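Long-range contacts in periplasmic binding protein (Veillonella parvula, PDB 4LJS), which probably binds a ligand, such as an iron chelate or a cobalamin, outside the cytoplasmic membrane and delivers it to an ABC transporter: residues S54-I59 / G296-D301; L61-R66 / F165-E170; M153-I158 / R173-M178. All blocks are in the same frame, centred on the assembly; numbering follows the deposited sequence.

Contact 1 of 3, residues S54-I59 / G296-D301; sequences SIETII and GIRLLD
Arg298 NH1 donates to Glu56 OE2 at 2.6 Å, forming a buried salt bridge between helix 52-60 and the 3-10 turn that leads into helix 299-310. The acceptor uses its syn lone pair and lies in the guanidinium plane, while the carboxylate plane stands 81° away from that of the guanidinium. A second edge of the same group is taken by Asp301, whose OD1 accepts from Arg298 NE at 2.7 Å in a nearly straight bond that comes from above the carboxylate plane. Arg298 reaches both acids because its chain folds twice, at chi2 and at chi3. The charges have further partners: Arg80 NH1 pairs with Asp301 OD1, Gln52 NE2 binds Glu56 OE2, and Tyr78 O accepts from Arg298 NH1. In the class III (cluster A) periplasmic binding fold that the family and topology suggest, helix 52-60 follows the first strand of the parallel sheet, 47-50, and residues 296-301 return to it late in the chain. Beside the salt bridge, Ile297 N donates to Thr57 OG1 at 3.1 Å; this hydroxyl sits beside its own backbone N (chi1 -57°), where it is also hydrogen-bonded to Asn53 O. Gly296 CA lies 3.6 Å from Thr57 OG1, with positive phi, and a beta carbon there would run into that oxygen. In the apolar part of the contact, Ile297 packs its CG2 branch against Glu56 O at 3.6 Å and against Glu56 CB, while CG1 leads away to Leu174 of helix 168-188.

Contact 2 of 3, residues L61-R66 / F165-E170; sequences LGEGDR and FNRNME
Arg167 and Glu63 tie the loop after helix 52-60 to the turn between helices 151-164 and 168-188, two helix ends closed by Schellman motifs: Gly62 terminates helix 52-60 with positive phi, and Asn166, also with positive phi, does the same for helix 151-164. The ionic contacts come first. Arg167 grips one oxygen with two nitrogens, NE and NH2 each lying 2.9 Å from Glu63 OE1; the acceptor is in the guanidinium plane, and both donors approach from the same face of the carboxylate. The arginine chain bends at chi2 (-69°) and then runs on extended, which lays it over Leu61 O and brings both nitrogens to Glu63. The other oxygen, Glu63 OE2, accepts from Arg66 NE at 2.8 Å, from above the carboxylate plane, while Arg66 NH1 and NH2 bind Pro44 O and Val16 O. On the far side of Arg167, NH1 donates to Glu170 OE2 at 3.0 Å, so two acids and two arginines join in one network. Replacing Arg167 by a leucine would probably leave Glu63 OE1 and Glu170 OE2 without their shared cation, with Glu63 held from the Arg66 side alone among these residues. Close polar approaches follow: Leu61 O sits over a face of the Arg167 guanidinium, but its angle to NE is too poor for a hydrogen bond. Gly62 C lies over the same face, and a side chain on that glycine would press tightly on Arg167 CZ. Apolar contacts complete the joint. Leu61 and Arg167 run past each other in opposite directions, CB to CB at 4.1 Å. The Phe165 ring lies nearly parallel to the Glu63 carboxylate, 11° apart in plane, with Glu63 CB 3.9 Å from Phe165 CD1. At the ring edge, Arg66 CD comes within 4.1 Å of Phe165 CD1.

Contact 3 of 3, residues M153-I158 / R173-M178; sequences MEYKYI and RLIQEM
Tyr155 and Ile158 of helix 151-164 mesh with Ile175 and the selenomethionine Met178 of helix 168-188, without a hydrogen bond across. With CG beside its backbone N (chi1 -67°), Tyr155 slants its ring toward the neighbouring helix, where it slides past Met178 in the opposite direction. Met178 meets the ring at its edge, CE lying 3.5 Å from Tyr155 CE1. Its chain runs extended through chi2 and then bends at chi3 (-63°), which turns that methyl so that it touches both the tyrosine and Ile158. Ile158 and Met178 reach toward each other tip to tip, CD1 to CE at 3.6 Å. Over a face of the Tyr155 ring, toward the rim, sits Ile175 CG2, 4.2 Å from Tyr155 CD1. The other branch of Ile175 goes to the backbone: CD1 lies 3.4 Å from Tyr155 O, and CG1 passes Ile158 CG2 at 4.0 Å. Nearby, Tyr155 also touches Gln179, and Met178 continues onto Leu300 and Ile303 of helix 299-310. The helix segments run at 160° with axes 10.1 Å apart, an antiparallel helical hairpin whose second arm, 168-188, fits the long helix that joins the two lobes in class III binding proteins.

Along the chain, contacts 2 and 3 both fall inside the long loop closed by contact 1, and they cross each other, their segments alternating. The centres of the three contacts lie about 12 Å (1 and 2), 10 Å (1 and 3) and 14 Å (2 and 3) apart. Helix 52-60 supplies one side of contact 1 and leads straight into the loop of contact 2, where Ile58 O probably accepts from Glu63 N; helix 168-188 serves contacts 2 and 3. Glu154 OE1 probably accepts from Gly296 N, joining contact 3 to contact 1. Together they fasten the helical hairpin 151-188 and the start of helix 299-310 to the lobe built on the parallel sheet of strand 47-50.

Contact 1 of 3, residues S54-I59 / G296-D301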
# COMPACT_ATOMS: atom_id res chain seq x y z
N SER A 54 -4.78 -0.85 5.97
CA SER A 54 -5.80 -1.45 6.83
C SER A 54 -7.13 -0.73 6.65
O SER A 54 -8.17 -1.36 6.44
CB SER A 54 -5.38 -1.38 8.30
OG SER A 54 -4.03 -1.80 8.48
N ILE A 55 -7.08 0.59 6.69
CA ILE A 55 -8.28 1.42 6.65
C ILE A 55 -8.99 1.37 5.32
O ILE A 55 -10.17 1.01 5.26
CB ILE A 55 -7.94 2.89 7.01
CG1 ILE A 55 -7.28 2.94 8.39
CG2 ILE A 55 -9.21 3.75 6.97
CD1 ILE A 55 -6.48 4.21 8.65
N GLU A 56 -8.28 1.71 4.24
CA GLU A 56 -8.89 1.79 2.92
C GLU A 56 -9.31 0.43 2.33
O GLU A 56 -10.26 0.37 1.56
CB GLU A 56 -8.00 2.54 1.92
CG GLU A 56 -8.07 4.05 2.07
CD GLU A 56 -7.52 4.80 0.87
OE1 GLU A 56 -8.31 5.18 -0.02
OE2 GLU A 56 -6.29 5.01 0.82
N THR A 57 -8.59 -0.63 2.68
CA THR A 57 -8.94 -1.96 2.16
C THR A 57 -10.28 -2.42 2.73
O THR A 57 -11.14 -2.93 2.00
CB THR A 57 -7.85 -3.03 2.43
OG1 THR A 57 -6.60 -2.60 1.86
CG2 THR A 57 -8.25 -4.38 1.82
N ILE A 58 -10.47 -2.23 4.03
CA ILE A 58 -11.73 -2.60 4.66
C ILE A 58 -12.86 -1.74 4.12
O ILE A 58 -13.96 -2.23 3.85
CB ILE A 58 -11.65 -2.53 6.19
CG1 ILE A 58 -10.72 -3.63 6.71
CG2 ILE A 58 -13.04 -2.65 6.78
CD1 ILE A 58 -10.25 -3.40 8.17
N ILE A 59 -12.58 -0.45 3.91
CA ILE A 59 -13.56 0.42 3.27
C ILE A 59 -13.91 -0.07 1.86
O ILE A 59 -15.09 -0.13 1.49
CB ILE A 59 -13.09 1.88 3.25
CG1 ILE A 59 -13.05 2.44 4.68
CG2 ILE A 59 -14.00 2.71 2.36
CD1 ILE A 59 -12.54 3.87 4.79
N GLY A 296 -2.07 -2.23 0.22
CA GLY A 296 -3.37 -2.87 0.20
C GLY A 296 -4.10 -2.48 -1.08
O GLY A 296 -3.51 -2.46 -2.15
N ILE A 297 -5.38 -2.12 -0.95
CA ILE A 297 -6.19 -1.74 -2.11
C ILE A 297 -5.59 -0.62 -2.97
O ILE A 297 -5.89 -0.54 -4.16
CB ILE A 297 -7.65 -1.39 -1.68
CG1 ILE A 297 -8.60 -1.43 -2.88
CG2 ILE A 297 -7.71 -0.04 -0.97
CD1 ILE A 297 -8.62 -2.75 -3.62
N ARG A 298 -4.72 0.22 -2.39
CA ARG A 298 -4.15 1.35 -3.13
C ARG A 298 -3.06 0.92 -4.14
O ARG A 298 -2.50 1.75 -4.86
CB ARG A 298 -3.61 2.43 -2.18
CG ARG A 298 -4.67 3.06 -1.27
CD ARG A 298 -5.82 3.66 -2.07
NE ARG A 298 -5.38 4.76 -2.92
CZ ARG A 298 -5.25 6.02 -2.52
NH1 ARG A 298 -5.54 6.36 -1.26
NH2 ARG A 298 -4.84 6.94 -3.37
N LEU A 299 -2.78 -0.37 -4.19
CA LEU A 299 -1.94 -0.93 -5.24
C LEU A 299 -2.48 -0.58 -6.64
O LEU A 299 -1.72 -0.48 -7.60
CB LEU A 299 -1.83 -2.45 -5.07
CG LEU A 299 -1.00 -3.20 -6.12
CD1 LEU A 299 0.39 -2.57 -6.28
CD2 LEU A 299 -0.89 -4.66 -5.77
N LEU A 300 -3.79 -0.39 -6.74
CA LEU A 300 -4.41 0.01 -8.00
C LEU A 300 -3.85 1.34 -8.52
O LEU A 300 -3.63 1.50 -9.72
CB LEU A 300 -5.93 0.10 -7.86
CG LEU A 300 -6.69 0.48 -9.14
CD1 LEU A 300 -6.36 -0.48 -10.29
CD2 LEU A 300 -8.20 0.56 -8.89
N ASP A 301 -3.62 2.28 -7.61
CA ASP A 301 -3.07 3.59 -7.98
C ASP A 301 -1.66 3.46 -8.58
O ASP A 301 -1.34 4.11 -9.58
CB ASP A 301 -3.02 4.53 -6.76
CG ASP A 301 -4.40 4.93 -6.26
OD1 ASP A 301 -5.02 4.14 -5.52
OD2 ASP A 301 -4.86 6.03 -6.60

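Contact 2 of 3, residues L61-R66 / F165-E170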
# COMPACT_ATOMS: atom_id res chain seq x y z
N LEU A 61 -13.90 -2.95 0.69
CA LEU A 61 -14.66 -4.20 0.73
C LEU A 61 -16.12 -3.96 1.14
O LEU A 61 -16.94 -4.86 1.07
CB LEU A 61 -14.00 -5.19 1.70
CG LEU A 61 -12.69 -5.84 1.24
CD1 LEU A 61 -12.06 -6.60 2.39
CD2 LEU A 61 -12.92 -6.77 0.03
N GLY A 62 -16.41 -2.74 1.58
CA GLY A 62 -17.77 -2.34 1.89
C GLY A 62 -18.08 -2.34 3.38
O GLY A 62 -19.22 -2.16 3.78
N GLU A 63 -17.06 -2.53 4.20
CA GLU A 63 -17.29 -2.72 5.62
C GLU A 63 -16.73 -1.61 6.50
O GLU A 63 -16.38 -1.83 7.66
CB GLU A 63 -16.78 -4.10 6.07
CG GLU A 63 -17.58 -5.28 5.51
CD GLU A 63 -19.06 -5.26 5.92
OE1 GLU A 63 -19.86 -5.99 5.29
OE2 GLU A 63 -19.42 -4.54 6.88
N GLY A 64 -16.68 -0.40 5.94
CA GLY A 64 -16.22 0.78 6.66
C GLY A 64 -16.95 1.04 7.96
O GLY A 64 -16.35 1.53 8.92
N ASP A 65 -18.23 0.72 8.00
CA ASP A 65 -19.04 0.93 9.21
C ASP A 65 -18.53 0.13 10.40
O ASP A 65 -18.82 0.47 11.53
CB ASP A 65 -20.50 0.58 8.96
CG ASP A 65 -21.28 1.75 8.40
OD1 ASP A 65 -20.84 2.90 8.62
OD2 ASP A 65 -22.32 1.51 7.76
N ARG A 66 -17.80 -0.95 10.14
CA ARG A 66 -17.33 -1.81 11.22
C ARG A 66 -16.05 -1.28 11.88
O ARG A 66 -15.65 -1.75 12.94
CB ARG A 66 -17.15 -3.26 10.73
CG ARG A 66 -18.47 -3.87 10.27
CD ARG A 66 -18.34 -5.30 9.78
NE ARG A 66 -19.65 -5.83 9.40
CZ ARG A 66 -20.40 -6.59 10.19
NH1 ARG A 66 -19.97 -6.94 11.40
NH2 ARG A 66 -21.59 -7.03 9.78
N PHE A 165 -14.29 -10.63 6.44
CA PHE A 165 -15.50 -9.81 6.42
C PHE A 165 -16.63 -10.34 5.58
O PHE A 165 -17.58 -9.61 5.29
CB PHE A 165 -15.15 -8.39 5.98
CG PHE A 165 -14.39 -7.63 7.02
CD1 PHE A 165 -15.05 -6.96 8.02
CD2 PHE A 165 -13.01 -7.62 7.01
CE1 PHE A 165 -14.35 -6.28 8.99
CE2 PHE A 165 -12.30 -6.94 7.97
CZ PHE A 165 -12.97 -6.27 8.97
N ASN A 166 -16.54 -11.61 5.19
CA ASN A 166 -17.47 -12.22 4.25
C ASN A 166 -17.70 -11.36 2.99
O ASN A 166 -18.84 -11.17 2.56
CB ASN A 166 -18.81 -12.55 4.92
CG ASN A 166 -19.63 -13.54 4.11
OD1 ASN A 166 -19.08 -14.45 3.49
ND2 ASN A 166 -20.94 -13.36 4.10
N ARG A 167 -16.62 -10.84 2.43
CA ARG A 167 -16.69 -10.02 1.22
C ARG A 167 -15.79 -10.63 0.16
O ARG A 167 -14.94 -9.96 -0.42
CB ARG A 167 -16.27 -8.57 1.51
CG ARG A 167 -17.24 -7.80 2.41
CD ARG A 167 -18.57 -7.51 1.72
NE ARG A 167 -19.42 -6.66 2.54
CZ ARG A 167 -20.43 -5.93 2.07
NH1 ARG A 167 -20.70 -5.95 0.77
NH2 ARG A 167 -21.15 -5.18 2.88
N ASN A 168 -15.97 -11.92 -0.07
CA ASN A 168 -15.12 -12.66 -1.00
C ASN A 168 -15.33 -12.22 -2.43
O ASN A 168 -14.37 -12.06 -3.18
CB ASN A 168 -15.36 -14.16 -0.84
CG ASN A 168 -15.07 -14.63 0.56
OD1 ASN A 168 -13.93 -14.61 1.01
ND2 ASN A 168 -16.12 -15.03 1.28
N MSE A 169 -16.59 -12.03 -2.82
CA MSE A 169 -16.90 -11.57 -4.16
C MSE A 169 -16.27 -10.20 -4.44
O MSE A 169 -15.67 -9.99 -5.49
CB MSE A 169 -18.41 -11.53 -4.38
CG MSE A 169 -18.80 -11.21 -5.80
SE MSE A 169 -19.66 -9.48 -5.97
CE MSE A 169 -21.48 -10.04 -5.57
N GLU A 170 -16.38 -9.29 -3.48
CA GLU A 170 -15.81 -7.96 -3.64
C GLU A 170 -14.28 -8.01 -3.71
O GLU A 170 -13.66 -7.31 -4.51
CB GLU A 170 -16.27 -7.04 -2.50
CG GLU A 170 -17.78 -6.71 -2.51
CD GLU A 170 -18.66 -7.79 -1.87
OE1 GLU A 170 -18.17 -8.91 -1.61
OE2 GLU A 170 -19.86 -7.51 -1.63

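Contact 3 of 3, residues M153-I158 / R173-M178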
# COMPACT_ATOMS: atom_id res chain seq x y z
N MSE A 153 1.74 -10.58 -2.27
CA MSE A 153 1.43 -10.36 -0.86
C MSE A 153 0.24 -9.43 -0.68
O MSE A 153 -0.57 -9.64 0.22
CB MSE A 153 2.63 -9.78 -0.11
CG MSE A 153 3.77 -10.74 0.05
SE MSE A 153 5.33 -9.80 0.74
CE MSE A 153 6.60 -11.30 0.67
N GLU A 154 0.14 -8.41 -1.54
CA GLU A 154 -0.99 -7.48 -1.46
C GLU A 154 -2.30 -8.15 -1.86
O GLU A 154 -3.34 -7.92 -1.24
CB GLU A 154 -0.74 -6.23 -2.32
CG GLU A 154 0.49 -5.44 -1.91
CD GLU A 154 0.52 -5.13 -0.41
OE1 GLU A 154 -0.51 -4.68 0.14
OE2 GLU A 154 1.59 -5.35 0.21
N TYR A 155 -2.25 -8.99 -2.90
CA TYR A 155 -3.43 -9.74 -3.32
C TYR A 155 -3.96 -10.63 -2.19
O TYR A 155 -5.15 -10.64 -1.92
CB TYR A 155 -3.12 -10.60 -4.55
CG TYR A 155 -2.84 -9.80 -5.80
CD1 TYR A 155 -3.37 -8.53 -5.96
CD2 TYR A 155 -2.05 -10.32 -6.83
CE1 TYR A 155 -3.11 -7.79 -7.10
CE2 TYR A 155 -1.78 -9.58 -7.97
CZ TYR A 155 -2.32 -8.31 -8.10
OH TYR A 155 -2.08 -7.55 -9.23
N LYS A 156 -3.06 -11.37 -1.54
CA LYS A 156 -3.45 -12.27 -0.47
C LYS A 156 -4.03 -11.47 0.69
O LYS A 156 -5.00 -11.89 1.33
CB LYS A 156 -2.26 -13.10 0.02
CG LYS A 156 -2.50 -13.77 1.38
CD LYS A 156 -1.36 -14.70 1.81
CE LYS A 156 -1.55 -15.22 3.23
NZ LYS A 156 -1.36 -14.17 4.29
N TYR A 157 -3.43 -10.31 0.94
CA TYR A 157 -3.86 -9.41 2.00
C TYR A 157 -5.32 -9.06 1.77
O TYR A 157 -6.16 -9.19 2.67
CB TYR A 157 -3.00 -8.15 1.97
CG TYR A 157 -3.35 -7.08 2.98
CD1 TYR A 157 -2.87 -7.15 4.29
CD2 TYR A 157 -4.13 -5.98 2.63
CE1 TYR A 157 -3.16 -6.17 5.21
CE2 TYR A 157 -4.43 -4.99 3.55
CZ TYR A 157 -3.94 -5.09 4.84
OH TYR A 157 -4.23 -4.11 5.78
N ILE A 158 -5.63 -8.64 0.56
CA ILE A 158 -6.99 -8.27 0.19
C ILE A 158 -7.92 -9.47 0.32
O ILE A 158 -9.04 -9.37 0.84
CB ILE A 158 -7.03 -7.68 -1.23
CG1 ILE A 158 -6.25 -6.36 -1.26
CG2 ILE A 158 -8.45 -7.47 -1.70
CD1 ILE A 158 -6.07 -5.77 -2.62
N ARG A 173 -13.20 -9.41 -7.20
CA ARG A 173 -13.40 -8.43 -8.27
C ARG A 173 -12.28 -7.40 -8.25
O ARG A 173 -11.72 -7.07 -9.29
CB ARG A 173 -14.76 -7.74 -8.12
CG ARG A 173 -15.00 -6.65 -9.15
CD ARG A 173 -16.27 -5.87 -8.83
NE ARG A 173 -16.34 -5.56 -7.40
CZ ARG A 173 -15.79 -4.49 -6.83
NH1 ARG A 173 -15.12 -3.61 -7.57
NH2 ARG A 173 -15.91 -4.31 -5.52
N LEU A 174 -11.94 -6.91 -7.06
CA LEU A 174 -10.87 -5.92 -6.92
C LEU A 174 -9.51 -6.47 -7.37
O LEU A 174 -8.77 -5.82 -8.08
CB LEU A 174 -10.78 -5.42 -5.48
CG LEU A 174 -12.00 -4.62 -5.02
CD1 LEU A 174 -11.95 -4.40 -3.52
CD2 LEU A 174 -12.10 -3.30 -5.78
N ILE A 175 -9.21 -7.69 -6.94
CA ILE A 175 -7.97 -8.36 -7.31
C ILE A 175 -7.91 -8.60 -8.82
O ILE A 175 -6.89 -8.33 -9.47
CB ILE A 175 -7.86 -9.70 -6.56
CG1 ILE A 175 -7.50 -9.44 -5.09
CG2 ILE A 175 -6.84 -10.62 -7.22
CD1 ILE A 175 -7.72 -10.63 -4.20
N GLN A 176 -9.01 -9.10 -9.39
CA GLN A 176 -9.07 -9.40 -10.81
C GLN A 176 -8.88 -8.15 -11.67
O GLN A 176 -8.24 -8.21 -12.72
CB GLN A 176 -10.39 -10.09 -11.17
CG GLN A 176 -10.38 -10.68 -12.57
CD GLN A 176 -11.77 -11.07 -13.06
OE1 GLN A 176 -11.96 -12.16 -13.60
NE2 GLN A 176 -12.73 -10.17 -12.89
N GLU A 177 -9.43 -7.02 -11.23
CA GLU A 177 -9.28 -5.76 -11.95
C GLU A 177 -7.79 -5.43 -12.10
O GLU A 177 -7.32 -5.07 -13.18
CB GLU A 177 -10.00 -4.64 -11.19
CG GLU A 177 -9.67 -3.23 -11.64
CD GLU A 177 -10.51 -2.17 -10.91
OE1 GLU A 177 -11.05 -2.48 -9.83
OE2 GLU A 177 -10.62 -1.04 -11.44
N MSE A 178 -7.06 -5.56 -11.00
CA MSE A 178 -5.64 -5.28 -10.97
C MSE A 178 -4.84 -6.27 -11.82
O MSE A 178 -3.98 -5.88 -12.62
CB MSE A 178 -5.14 -5.28 -9.53
CG MSE A 178 -5.68 -4.10 -8.72
SE MSE A 178 -5.01 -3.97 -6.88
CE MSE A 178 -5.70 -5.61 -6.16